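Long-range contact in putative DD-carboxypeptidase TP_0574 (Treponema pallidum, PDB 1O75), which binds penicillin and has zinc-dependent carboxypeptidase activity, possibly as a D,D-carboxypeptidase that reduces peptidoglycan cross-linking: residues R224-K236 / V291-D303. The protein carries 2 engineered substitutions. Residues are numbered along the deposited sequence; the frame is centred on the assembly and turned at random.
Sequences RFGSDAEASVMLK and VPRISCGINYGFD. With PDX (2,3-di-O-sulfo-alpha-D-glucopyranose), chain C; XE (xenon), chain F; PDX (2,3-di-O-sulfo-alpha-D-glucopyranose), chain D.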
ATOM      1  N   ARG B 224     -12.902   3.180   4.711  1.00 63.76           N
ATOM      2  CA  ARG B 224     -12.600   3.026   6.121  1.00 62.10           C
ATOM      3  C   ARG B 224     -13.912   2.867   6.848  1.00 60.59           C
ATOM      4  O   ARG B 224     -14.900   3.517   6.507  1.00 59.78           O
ATOM      5  CB  ARG B 224     -11.836   4.255   6.631  1.00 64.62           C
ATOM      6  CG  ARG B 224     -11.573   4.279   8.131  1.00 65.82           C
ATOM      7  CD  ARG B 224     -10.229   4.920   8.426  1.00 67.78           C
ATOM      8  NE  ARG B 224     -10.093   5.309   9.830  1.00 71.21           N
ATOM      9  CZ  ARG B 224      -8.958   5.719  10.388  1.00 71.92           C
ATOM     10  NH1 ARG B 224      -7.850   5.786   9.671  1.00 74.44           N
ATOM     11  NH2 ARG B 224      -8.928   6.082  11.659  1.00 72.58           N
ATOM     12  N   PHE B 225     -13.932   1.992   7.843  1.00 58.05           N
ATOM     13  CA  PHE B 225     -15.151   1.763   8.600  1.00 54.89           C
ATOM     14  C   PHE B 225     -15.700   3.074   9.169  1.00 51.28           C
ATOM     15  O   PHE B 225     -14.975   3.866   9.756  1.00 49.18           O
ATOM     16  CB  PHE B 225     -14.892   0.770   9.742  1.00 55.37           C
ATOM     17  CG  PHE B 225     -16.101   0.516  10.608  1.00 55.59           C
ATOM     18  CD1 PHE B 225     -17.222  -0.121  10.088  1.00 56.33           C
ATOM     19  CD2 PHE B 225     -16.128   0.944  11.933  1.00 56.13           C
ATOM     20  CE1 PHE B 225     -18.359  -0.331  10.878  1.00 57.03           C
ATOM     21  CE2 PHE B 225     -17.261   0.738  12.732  1.00 55.90           C
ATOM     22  CZ  PHE B 225     -18.377   0.100  12.199  1.00 56.28           C
ATOM     23  N   GLY B 226     -16.988   3.314   8.965  1.00 49.71           N
ATOM     24  CA  GLY B 226     -17.576   4.515   9.518  1.00 46.76           C
ATOM     25  C   GLY B 226     -17.642   5.772   8.674  1.00 44.53           C
ATOM     26  O   GLY B 226     -18.414   6.656   9.003  1.00 44.13           O
ATOM     27  N   SER B 227     -16.848   5.892   7.616  1.00 40.95           N
ATOM     28  CA  SER B 227     -16.939   7.105   6.810  1.00 39.17           C
ATOM     29  C   SER B 227     -17.983   6.999   5.689  1.00 35.62           C
ATOM     30  O   SER B 227     -18.077   5.988   5.007  1.00 35.18           O
ATOM     31  CB  SER B 227     -15.578   7.453   6.177  1.00 40.49           C
ATOM     32  OG  SER B 227     -14.638   7.876   7.159  1.00 43.16           O
ATOM     33  N   ASP B 228     -18.783   8.042   5.520  1.00 32.00           N
ATOM     34  CA  ASP B 228     -19.743   8.095   4.419  1.00 31.09           C
ATOM     35  C   ASP B 228     -18.960   8.376   3.142  1.00 30.43           C
ATOM     36  O   ASP B 228     -19.297   7.897   2.051  1.00 31.27           O
ATOM     37  CB  ASP B 228     -20.758   9.218   4.661  1.00 31.82           C
ATOM     38  CG  ASP B 228     -21.812   8.805   5.657  1.00 31.79           C
ATOM     39  OD1 ASP B 228     -22.188   7.616   5.592  1.00 36.65           O
ATOM     40  OD2 ASP B 228     -22.243   9.629   6.486  1.00 29.82           O
ATOM     41  N   ALA B 229     -17.894   9.160   3.290  1.00 27.11           N
ATOM     42  CA  ALA B 229     -17.048   9.510   2.162  1.00 26.76           C
ATOM     43  C   ALA B 229     -15.676   9.875   2.682  1.00 25.84           C
ATOM     44  O   ALA B 229     -15.531  10.322   3.814  1.00 24.03           O
ATOM     45  CB  ALA B 229     -17.654  10.701   1.379  1.00 27.79           C
ATOM     46  N   GLU B 230     -14.674   9.717   1.834  1.00 27.19           N
ATOM     47  CA  GLU B 230     -13.322   9.997   2.246  1.00 30.82           C
ATOM     48  C   GLU B 230     -12.502  10.530   1.086  1.00 29.81           C
ATOM     49  O   GLU B 230     -12.737  10.156  -0.065  1.00 31.12           O
ATOM     50  CB  GLU B 230     -12.725   8.706   2.814  1.00 35.58           C
ATOM     51  CG  GLU B 230     -11.250   8.757   3.106  1.00 49.24           C
ATOM     52  CD  GLU B 230     -10.400   8.387   1.888  1.00 57.10           C
ATOM     53  OE1 GLU B 230      -9.156   8.298   2.031  1.00 63.09           O
ATOM     54  OE2 GLU B 230     -10.972   8.183   0.789  1.00 61.34           O
ATOM     55  N   ALA B 231     -11.558  11.417   1.384  1.00 26.57           N
ATOM     56  CA  ALA B 231     -10.701  11.975   0.346  1.00 28.54           C
ATOM     57  C   ALA B 231      -9.268  11.643   0.702  1.00 28.88           C
ATOM     58  O   ALA B 231      -8.871  11.757   1.867  1.00 27.98           O
ATOM     59  CB  ALA B 231     -10.876  13.506   0.258  1.00 28.47           C
ATOM     60  N   SER B 232      -8.510  11.206  -0.295  1.00 29.03           N
ATOM     61  CA  SER B 232      -7.112  10.861  -0.121  1.00 31.61           C
ATOM     62  C   SER B 232      -6.308  11.926  -0.834  1.00 30.81           C
ATOM     63  O   SER B 232      -6.286  11.975  -2.066  1.00 30.88           O
ATOM     64  CB  SER B 232      -6.810   9.501  -0.756  1.00 35.43           C
ATOM     65  OG  SER B 232      -7.333   8.474   0.057  1.00 47.38           O
ATOM     66  N   VAL B 233      -5.648  12.777  -0.068  1.00 28.54           N
ATOM     67  CA  VAL B 233      -4.875  13.830  -0.681  1.00 29.61           C
ATOM     68  C   VAL B 233      -3.415  13.396  -0.865  1.00 30.45           C
ATOM     69  O   VAL B 233      -2.715  13.154   0.117  1.00 29.78           O
ATOM     70  CB  VAL B 233      -4.945  15.117   0.189  1.00 30.22           C
ATOM     71  CG1 VAL B 233      -4.190  16.260  -0.485  1.00 29.56           C
ATOM     72  CG2 VAL B 233      -6.407  15.506   0.442  1.00 30.02           C
ATOM     73  N   MET B 234      -2.969  13.257  -2.111  1.00 29.19           N
ATOM     74  CA  MET B 234      -1.567  12.922  -2.366  1.00 30.26           C
ATOM     75  C   MET B 234      -0.844  14.263  -2.435  1.00 28.38           C
ATOM     76  O   MET B 234      -1.331  15.204  -3.068  1.00 29.96           O
ATOM     77  CB  MET B 234      -1.422  12.162  -3.677  1.00 32.19           C
ATOM     78  CG  MET B 234      -2.017  10.760  -3.626  1.00 41.33           C
ATOM     79  SD  MET B 234      -0.910   9.619  -2.780  1.00 46.92           S
ATOM     80  CE  MET B 234       0.371   9.436  -4.095  1.00 47.71           C
ATOM     81  N   LEU B 235       0.318  14.353  -1.799  1.00 28.22           N
ATOM     82  CA  LEU B 235       1.070  15.613  -1.734  1.00 27.50           C
ATOM     83  C   LEU B 235       2.378  15.664  -2.527  1.00 27.57           C
ATOM     84  O   LEU B 235       2.985  14.625  -2.811  1.00 26.04           O
ATOM     85  CB  LEU B 235       1.383  15.908  -0.265  1.00 26.51           C
ATOM     86  CG  LEU B 235       0.155  15.958   0.660  1.00 29.79           C
ATOM     87  CD1 LEU B 235       0.609  15.929   2.101  1.00 28.13           C
ATOM     88  CD2 LEU B 235      -0.652  17.239   0.407  1.00 26.65           C
ATOM     89  N   LYS B 236       2.795  16.872  -2.905  1.00 26.93           N
ATOM     90  CA  LYS B 236       4.077  17.062  -3.587  1.00 28.41           C
ATOM     91  C   LYS B 236       4.624  18.413  -3.136  1.00 30.08           C
ATOM     92  O   LYS B 236       3.934  19.178  -2.448  1.00 29.12           O
ATOM     93  CB  LYS B 236       3.938  16.994  -5.120  1.00 30.11           C
ATOM     94  CG  LYS B 236       3.156  18.137  -5.759  1.00 32.81           C
ATOM     95  CD  LYS B 236       3.023  17.931  -7.279  1.00 33.53           C
ATOM     96  CE  LYS B 236       2.404  19.160  -7.956  1.00 35.40           C
ATOM     97  NZ  LYS B 236       2.256  18.942  -9.417  1.00 33.48           N
ATOM     98  N   VAL B 291       4.395   6.685   0.854  1.00 30.95           N
ATOM     99  CA  VAL B 291       3.372   7.359   0.058  1.00 31.07           C
ATOM    100  C   VAL B 291       2.932   8.631   0.789  1.00 30.86           C
ATOM    101  O   VAL B 291       2.379   8.566   1.881  1.00 30.48           O
ATOM    102  CB  VAL B 291       2.175   6.432  -0.174  1.00 31.73           C
ATOM    103  CG1 VAL B 291       1.160   7.100  -1.104  1.00 30.60           C
ATOM    104  CG2 VAL B 291       2.662   5.128  -0.783  1.00 34.08           C
ATOM    105  N   PRO B 292       3.170   9.807   0.184  1.00 31.10           N
ATOM    106  CA  PRO B 292       2.821  11.108   0.771  1.00 31.64           C
ATOM    107  C   PRO B 292       1.323  11.387   0.712  1.00 32.64           C
ATOM    108  O   PRO B 292       0.854  12.280  -0.001  1.00 33.54           O
ATOM    109  CB  PRO B 292       3.662  12.081  -0.063  1.00 29.86           C
ATOM    110  CG  PRO B 292       3.566  11.474  -1.442  1.00 34.25           C
ATOM    111  CD  PRO B 292       3.701   9.963  -1.188  1.00 33.42           C
ATOM    112  N   ARG B 293       0.571  10.615   1.480  1.00 33.14           N
ATOM    113  CA  ARG B 293      -0.876  10.728   1.473  1.00 33.20           C
ATOM    114  C   ARG B 293      -1.474  11.083   2.831  1.00 32.47           C
ATOM    115  O   ARG B 293      -0.988  10.637   3.872  1.00 31.51           O
ATOM    116  CB  ARG B 293      -1.444   9.386   0.987  1.00 36.14           C
ATOM    117  CG  ARG B 293      -2.941   9.175   1.141  1.00 40.67           C
ATOM    118  CD  ARG B 293      -3.322   7.805   0.564  1.00 46.65           C
ATOM    119  NE  ARG B 293      -2.523   6.754   1.193  1.00 51.39           N
ATOM    120  CZ  ARG B 293      -2.021   5.684   0.578  1.00 51.96           C
ATOM    121  NH1 ARG B 293      -2.222   5.478  -0.719  1.00 52.32           N
ATOM    122  NH2 ARG B 293      -1.294   4.820   1.275  1.00 52.76           N
ATOM    123  N   ILE B 294      -2.503  11.920   2.822  1.00 30.16           N
ATOM    124  CA  ILE B 294      -3.218  12.240   4.049  1.00 27.75           C
ATOM    125  C   ILE B 294      -4.670  12.032   3.679  1.00 28.39           C
ATOM    126  O   ILE B 294      -5.120  12.540   2.652  1.00 27.21           O
ATOM    127  CB  ILE B 294      -2.975  13.668   4.518  1.00 31.53           C
ATOM    128  CG1 ILE B 294      -1.501  13.801   4.933  1.00 32.46           C
ATOM    129  CG2 ILE B 294      -3.880  13.988   5.730  1.00 29.29           C
ATOM    130  CD1 ILE B 294      -1.204  15.032   5.689  1.00 36.55           C
ATOM    131  N   SER B 295      -5.391  11.245   4.476  1.00 26.52           N
ATOM    132  CA  SER B 295      -6.801  10.971   4.194  1.00 26.81           C
ATOM    133  C   SER B 295      -7.723  11.688   5.181  1.00 26.59           C
ATOM    134  O   SER B 295      -7.423  11.783   6.376  1.00 24.33           O
ATOM    135  CB  SER B 295      -7.047   9.470   4.228  1.00 29.90           C
ATOM    136  OG  SER B 295      -6.221   8.839   3.255  1.00 32.20           O
ATOM    137  N   CYS B 296      -8.838  12.193   4.662  1.00 26.66           N
ATOM    138  CA  CYS B 296      -9.827  12.938   5.445  1.00 28.45           C
ATOM    139  C   CYS B 296     -11.170  12.292   5.169  1.00 28.37           C
ATOM    140  O   CYS B 296     -11.522  12.104   4.011  1.00 30.35           O
ATOM    141  CB  CYS B 296      -9.908  14.395   4.949  1.00 28.28           C
ATOM    142  SG  CYS B 296      -8.366  15.246   5.051  1.00 37.87           S
ATOM    143  N   GLY B 297     -11.914  11.975   6.220  1.00 26.86           N
ATOM    144  CA  GLY B 297     -13.209  11.368   6.018  1.00 25.73           C
ATOM    145  C   GLY B 297     -14.311  12.102   6.748  1.00 25.08           C
ATOM    146  O   GLY B 297     -14.045  12.956   7.605  1.00 24.47           O
ATOM    147  N   ILE B 298     -15.552  11.755   6.437  1.00 22.89           N
ATOM    148  CA  ILE B 298     -16.654  12.406   7.112  1.00 24.78           C
ATOM    149  C   ILE B 298     -17.819  11.438   7.246  1.00 23.79           C
ATOM    150  O   ILE B 298     -17.992  10.546   6.421  1.00 24.83           O
ATOM    151  CB  ILE B 298     -17.104  13.668   6.323  1.00 25.56           C
ATOM    152  CG1 ILE B 298     -18.086  14.496   7.154  1.00 24.06           C
ATOM    153  CG2 ILE B 298     -17.756  13.258   4.974  1.00 23.63           C
ATOM    154  CD1 ILE B 298     -18.477  15.816   6.464  1.00 26.16           C
ATOM    155  N   ASN B 299     -18.567  11.575   8.326  1.00 25.18           N
ATOM    156  CA  ASN B 299     -19.776  10.770   8.506  1.00 26.82           C
ATOM    157  C   ASN B 299     -20.838  11.825   8.761  1.00 25.00           C
ATOM    158  O   ASN B 299     -20.794  12.509   9.771  1.00 26.03           O
ATOM    159  CB  ASN B 299     -19.692   9.830   9.708  1.00 27.74           C
ATOM    160  CG  ASN B 299     -20.942   8.982   9.845  1.00 31.18           C
ATOM    161  OD1 ASN B 299     -22.028   9.508  10.103  1.00 29.83           O
ATOM    162  ND2 ASN B 299     -20.801   7.667   9.663  1.00 28.00           N
ATOM    163  N   TYR B 300     -21.789  11.951   7.842  1.00 26.23           N
ATOM    164  CA  TYR B 300     -22.811  12.992   7.963  1.00 26.47           C
ATOM    165  C   TYR B 300     -23.614  12.933   9.250  1.00 27.93           C
ATOM    166  O   TYR B 300     -24.223  13.917   9.653  1.00 27.62           O
ATOM    167  CB  TYR B 300     -23.747  12.929   6.752  1.00 26.16           C
ATOM    168  CG  TYR B 300     -22.997  12.975   5.434  1.00 26.88           C
ATOM    169  CD1 TYR B 300     -23.300  12.078   4.405  1.00 25.91           C
ATOM    170  CD2 TYR B 300     -21.978  13.924   5.215  1.00 28.09           C
ATOM    171  CE1 TYR B 300     -22.615  12.114   3.189  1.00 25.30           C
ATOM    172  CE2 TYR B 300     -21.291  13.975   4.002  1.00 25.96           C
ATOM    173  CZ  TYR B 300     -21.616  13.067   2.993  1.00 25.64           C
ATOM    174  OH  TYR B 300     -20.952  13.117   1.790  1.00 26.79           O
ATOM    175  N   GLY B 301     -23.598  11.778   9.911  1.00 27.88           N
ATOM    176  CA  GLY B 301     -24.365  11.637  11.139  1.00 26.74           C
ATOM    177  C   GLY B 301     -23.667  12.007  12.431  1.00 29.34           C
ATOM    178  O   GLY B 301     -24.287  11.953  13.487  1.00 28.76           O
ATOM    179  N   PHE B 302     -22.383  12.378  12.381  1.00 29.36           N
ATOM    180  CA  PHE B 302     -21.677  12.747  13.606  1.00 28.84           C
ATOM    181  C   PHE B 302     -22.152  14.112  14.059  1.00 27.85           C
ATOM    182  O   PHE B 302     -22.434  14.977  13.235  1.00 28.92           O
ATOM    183  CB  PHE B 302     -20.162  12.812  13.382  1.00 26.59           C
ATOM    184  CG  PHE B 302     -19.501  11.465  13.120  1.00 27.40           C
ATOM    185  CD1 PHE B 302     -20.221  10.267  13.192  1.00 28.18           C
ATOM    186  CD2 PHE B 302     -18.138  11.409  12.822  1.00 24.84           C
ATOM    187  CE1 PHE B 302     -19.582   9.028  12.968  1.00 27.66           C
ATOM    188  CE2 PHE B 302     -17.493  10.201  12.602  1.00 27.17           C
ATOM    189  CZ  PHE B 302     -18.216   8.996  12.674  1.00 26.09           C
ATOM    190  N   ASP B 303     -22.224  14.334  15.363  1.00 28.72           N
ATOM    191  CA  ASP B 303     -22.679  15.636  15.839  1.00 28.62           C
ATOM    192  C   ASP B 303     -21.811  16.794  15.363  1.00 31.53           C
ATOM    193  O   ASP B 303     -22.331  17.882  15.077  1.00 27.73           O
ATOM    194  CB  ASP B 303     -22.752  15.673  17.362  1.00 32.00           C
ATOM    195  CG  ASP B 303     -23.783  14.705  17.927  1.00 33.40           C
ATOM    196  OD1 ASP B 303     -24.726  14.314  17.203  1.00 33.27           O
ATOM    197  OD2 ASP B 303     -23.638  14.346  19.108  1.00 36.84           O
TER
HETATM  198  C1  PDX C   1       0.286   3.909  -3.412  1.00 57.10           C
HETATM  199  C2  PDX C   1       1.699   3.601  -3.966  1.00 56.12           C
HETATM  200  C3  PDX C   1       1.926   2.077  -4.021  1.00 55.55           C
HETATM  201  C4  PDX C   1       1.656   1.407  -2.651  1.00 55.10           C
HETATM  202  C5  PDX C   1       0.291   1.840  -2.098  1.00 54.68           C
HETATM  203  C6  PDX C   1       0.117   1.415  -0.670  1.00 54.17           C
HETATM  204  O1  PDX C   1      -0.676   3.349  -4.295  1.00 54.76           O
HETATM  205  O2  PDX C   1       1.854   4.140  -5.296  1.00 54.70           O
HETATM  206  O3  PDX C   1       3.307   1.813  -4.392  1.00 55.44           O
HETATM  207  O4  PDX C   1       1.887  -0.019  -2.753  1.00 52.86           O
HETATM  208  O5  PDX C   1       0.159   3.310  -2.088  1.00 54.04           O
HETATM  209  O6  PDX C   1       1.323   1.683   0.103  1.00 52.12           O
HETATM  210  O1S PDX C   1       2.799   5.751  -6.718  1.00 56.26           O
HETATM  211  O2S PDX C   1       1.872   6.535  -4.606  1.00 55.39           O
HETATM  212  O3S PDX C   1       3.941   5.340  -4.696  1.00 54.60           O
HETATM  213  O1X PDX C   1       3.354  -0.333  -5.149  1.00 54.42           O
HETATM  214  O2X PDX C   1       3.356   1.458  -6.752  1.00 56.37           O
HETATM  215  O3X PDX C   1       5.301   1.089  -5.433  1.00 56.83           O
HETATM  216  S   PDX C   1       2.679   5.388  -5.428  1.00 57.27           S
HETATM  217  S'  PDX C   1       3.859   1.025  -5.544  1.00 58.41           S
HETATM  218 XE    XE F1415     -13.746  14.676   4.034  0.50 34.76          XE
HETATM  219  C1  PDX D   2       1.103   1.263   1.439  1.00 55.27           C
HETATM  220  C2  PDX D   2       2.206   1.600   2.430  1.00 55.15           C
HETATM  221  C3  PDX D   2       3.457   0.783   2.128  1.00 56.56           C
HETATM  222  C4  PDX D   2       3.174  -0.719   2.054  1.00 57.17           C
HETATM  223  C5  PDX D   2       2.067  -0.965   1.049  1.00 56.51           C
HETATM  224  C6  PDX D   2       1.651  -2.393   0.942  1.00 56.56           C
HETATM  225  O2  PDX D   2       2.464   3.015   2.320  1.00 54.42           O
HETATM  226  O3  PDX D   2       4.404   1.009   3.182  1.00 57.36           O
HETATM  227  O4  PDX D   2       4.374  -1.476   1.748  1.00 56.59           O
HETATM  228  O5  PDX D   2       0.860  -0.175   1.392  1.00 54.60           O
HETATM  229  O6  PDX D   2       0.223  -2.507   1.144  1.00 57.89           O
HETATM  230  O1S PDX D   2       2.770   5.062   3.361  1.00 55.36           O
HETATM  231  O2S PDX D   2       2.271   3.204   4.771  1.00 54.94           O
HETATM  232  O3S PDX D   2       0.526   4.099   3.297  1.00 53.42           O
HETATM  233  O1X PDX D   2       6.345   1.584   4.263  1.00 60.48           O
HETATM  234  O2X PDX D   2       5.727   2.597   2.194  1.00 60.02           O
HETATM  235  O3X PDX D   2       6.528   0.338   2.212  1.00 58.88           O
HETATM  236  S   PDX D   2       2.123   3.890   3.454  1.00 57.18           S
HETATM  237  S'  PDX D   2       5.815   1.441   2.903  1.00 60.27           S
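The Tyr-300 ring takes CB of Asp-228 over one face, a CH-pi contact 4.1 Å from the centroid, with the carboxylate and ring planes 27° apart. It flanks an antiparallel pair, 229-236 with 293-298, the central strands of a four-stranded sheet in the E-set-like domain C, laddered by bonds such as the two-way pair of Ala-231 and Cys-296. Asn-299 lays its CB over one face of the Phe-302 ring, while its amide, with CG anti to the backbone N (chi1 -178°), gives an almost straight, in-plane hydrogen bond from Asn-299 ND2 to Gly-226 O (2.7 Å). On the Arg-293 guanidinium, Val-291 CG1 sits over one face toward the rim; at its edge lie ring oxygen O5 of the chain C sugar and sulfate oxygen O3S of the chain D sugar.

Ile-298 O takes the N-H of both Asp-228 and Ala-229, the latter weakly, which makes a classic beta bulge; Asp-228 OD2 accepts from Tyr-300 N at 2.7 Å through its anti lone pair. The face bearing Cys-296 and Ile-298 packs on strand 255-262; there xenon lies 3.4 Å from Cys-296 O, with Gly-297, Tyr-260 and Phe-331 completing the site. On the other face Glu-230 OE1 accepts a hydrogen bond from Ser-232 OG, and Ser-295 OG lies 3.2 Å from the same OE1, at best a weak bond.

At the glycan end, Met-234, bent at chi2 and chi3, sets SD 3.7 Å from Val-291 CG1, and Arg-293 NH2 makes a weak 2.8 Å hydrogen bond to O3S.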